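PDB 2JKJ: Dr hemagglutinin structural subunit from Escherichia coli, which forms the adhesive fimbriae of uropathogenic strains, binding the Dr blood group antigen and mediating adherence to the upper urinary tract. Local coordinates for residues Val54-Leu59 / Gly120-Tyr125. Residues are numbered along the deposited sequence; the frame is centred on the assembly and turned at random.
With CLM (chloramphenicol), chain I.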
# COMPACT_ATOMS: atom_id res chain seq x y z
N VAL A 54 -8.41 -5.91 15.84
CA VAL A 54 -9.02 -5.93 14.52
C VAL A 54 -10.49 -5.54 14.66
O VAL A 54 -11.30 -6.32 15.16
CB VAL A 54 -8.88 -7.32 13.85
CG1 VAL A 54 -9.68 -7.37 12.56
CG2 VAL A 54 -7.41 -7.64 13.60
N THR A 55 -10.82 -4.33 14.24
CA THR A 55 -12.20 -3.85 14.33
C THR A 55 -13.10 -4.59 13.35
O THR A 55 -12.71 -4.90 12.23
CB THR A 55 -12.29 -2.33 14.15
OG1 THR A 55 -11.82 -1.96 12.85
CG2 THR A 55 -11.47 -1.62 15.21
N VAL A 56 -14.32 -4.88 13.80
CA VAL A 56 -15.29 -5.56 12.97
C VAL A 56 -16.64 -4.88 13.10
O VAL A 56 -17.13 -4.65 14.21
CB VAL A 56 -15.39 -7.06 13.32
CG1 VAL A 56 -16.45 -7.74 12.47
CG2 VAL A 56 -14.04 -7.74 13.15
N GLN A 57 -17.23 -4.53 11.96
CA GLN A 57 -18.54 -3.89 11.93
C GLN A 57 -19.41 -4.51 10.85
O GLN A 57 -19.17 -4.31 9.66
CB GLN A 57 -18.40 -2.38 11.69
CG GLN A 57 -17.74 -1.63 12.84
CD GLN A 57 -18.67 -1.44 14.02
OE1 GLN A 57 -19.81 -1.90 14.01
NE2 GLN A 57 -18.19 -0.75 15.05
N ALA A 58 -20.40 -5.29 11.27
CA ALA A 58 -21.30 -5.95 10.34
C ALA A 58 -22.60 -5.17 10.17
O ALA A 58 -23.04 -4.47 11.08
CB ALA A 58 -21.59 -7.37 10.80
N LEU A 59 -23.21 -5.30 9.00
CA LEU A 59 -24.46 -4.63 8.70
C LEU A 59 -25.33 -5.54 7.83
O LEU A 59 -24.83 -6.16 6.90
CB LEU A 59 -24.21 -3.31 7.97
CG LEU A 59 -23.33 -2.27 8.67
CD1 LEU A 59 -21.91 -2.31 8.11
CD2 LEU A 59 -23.93 -0.87 8.51
N GLY A 120 -17.57 -5.26 16.98
CA GLY A 120 -16.65 -5.48 18.09
C GLY A 120 -15.19 -5.47 17.69
O GLY A 120 -14.83 -5.10 16.58
N ILE A 121 -14.34 -5.88 18.63
CA ILE A 121 -12.90 -5.92 18.43
C ILE A 121 -12.39 -7.35 18.55
O ILE A 121 -12.70 -8.05 19.51
CB ILE A 121 -12.18 -5.02 19.45
CG1 ILE A 121 -12.72 -3.59 19.38
CG2 ILE A 121 -10.68 -5.06 19.22
CD1 ILE A 121 -11.86 -2.65 18.54
N ILE A 122 -11.61 -7.78 17.57
CA ILE A 122 -11.01 -9.10 17.59
C ILE A 122 -9.53 -8.90 17.91
O ILE A 122 -8.82 -8.23 17.17
CB ILE A 122 -11.20 -9.85 16.26
CG1 ILE A 122 -12.69 -10.07 15.98
CG2 ILE A 122 -10.46 -11.18 16.29
CD1 ILE A 122 -13.24 -11.35 16.56
N GLY A 123 -9.08 -9.45 19.03
CA GLY A 123 -7.69 -9.30 19.44
C GLY A 123 -6.81 -10.42 18.91
O GLY A 123 -7.22 -11.57 18.83
N ILE A 124 -5.58 -10.06 18.55
CA ILE A 124 -4.60 -11.03 18.06
C ILE A 124 -3.51 -11.17 19.11
O ILE A 124 -2.85 -10.18 19.46
CB ILE A 124 -4.02 -10.62 16.70
CG1 ILE A 124 -5.14 -10.23 15.73
CG2 ILE A 124 -3.18 -11.75 16.12
CD1 ILE A 124 -6.00 -11.39 15.27
N TYR A 125 -3.34 -12.37 19.65
CA TYR A 125 -2.35 -12.63 20.68
C TYR A 125 -1.38 -13.75 20.31
O TYR A 125 -1.72 -14.64 19.53
CB TYR A 125 -3.03 -12.97 22.01
CG TYR A 125 -4.15 -12.04 22.40
CD1 TYR A 125 -3.92 -10.95 23.24
CD2 TYR A 125 -5.45 -12.25 21.94
CE1 TYR A 125 -4.94 -10.11 23.60
CE2 TYR A 125 -6.48 -11.41 22.31
CZ TYR A 125 -6.22 -10.34 23.13
OH TYR A 125 -7.24 -9.49 23.50
C1 CLM I . -5.69 -6.63 21.89
CL1 CLM I . -4.78 -7.64 20.72
CL2 CLM I . -7.23 -6.06 21.18
C2 CLM I . -4.77 -5.41 22.30
O2 CLM I . -3.87 -5.00 21.54
N2 CLM I . -5.05 -4.91 23.44
C3 CLM I . -4.31 -3.77 24.00
C4 CLM I . -3.32 -4.27 25.05
O4 CLM I . -1.94 -4.06 24.65
C5 CLM I . -5.31 -2.74 24.55
O5 CLM I . -6.01 -3.42 25.60
C6 CLM I . -6.25 -2.27 23.46
C7 CLM I . -5.73 -1.58 22.36
C8 CLM I . -6.60 -1.13 21.34
C9 CLM I . -7.96 -1.43 21.50
N9 CLM I . -8.90 -0.97 20.43
O9A CLM I . -10.09 -1.25 20.60
O9B CLM I . -8.45 -0.37 19.48
C10 CLM I . -8.46 -2.11 22.56
C11 CLM I . -7.61 -2.54 23.57
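Val-54 and Ile-122 form an antiparallel hydrogen-bonded pair, with Val-54 N 2.7 Å from Ile-122 O and Ile-122 N 2.8 Å from Val-54 O. The first bond is the more bent, 131° at the hydrogen against 168° for its return partner. A second such pair joins Val-56 to Gly-120: Val-56 N donates to Gly-120 O at 2.8 Å, and Gly-120 N answers to Val-56 O. Between them, Thr-55 and Ile-121 make the non-hydrogen-bonded pair.

Side chains sort onto two faces. On one, Val-56 CG2 lies 3.9 Å from Ile-122 CG1, while Val-54 CG2 reaches Ile-124 CG1 at 4.0 Å, the branched chains passing at a slant. In Val-54 CG1 is anti to the backbone N (chi1 173°), which leaves CG2 beside that N and turned to the isoleucines; Val-56 likewise. Ile-95 of strand 90-97 backs Ile-122 and Ile-124, Trp-118 packs on Val-56, and Val-33 and Val-31 of the second subunit pack on Val-54 and Val-56, so strand 90-97 and the neighbouring subunit together bury this face.

The other face carries Thr-55 and Ile-121, running alongside in the same direction, Thr-55 CG2 touching Ile-121 CD1 at 3.5 Å. Chloramphenicol lies on this side: its nitro oxygen O9A approaches Ile-121 CD1, and its chlorine CL1 sits above one face of the Tyr-125 ring, displaced from its centre toward the CE1-CZ side, 3.3 Å from Ile-124 N. Arg-96 makes a cation-pi contact with the same ring.

Farther along, Gln-57 to Leu-59 pair antiparallel with a strand of the second subunit, continuing the sheet across the interface. Strand 119-126, flanked by strands 50-59 and 90-97, has an apolar inner face and a drug-binding outer one, consistent with the immunoglobulin-like beta-sandwich of Dr-family fimbrial adhesins.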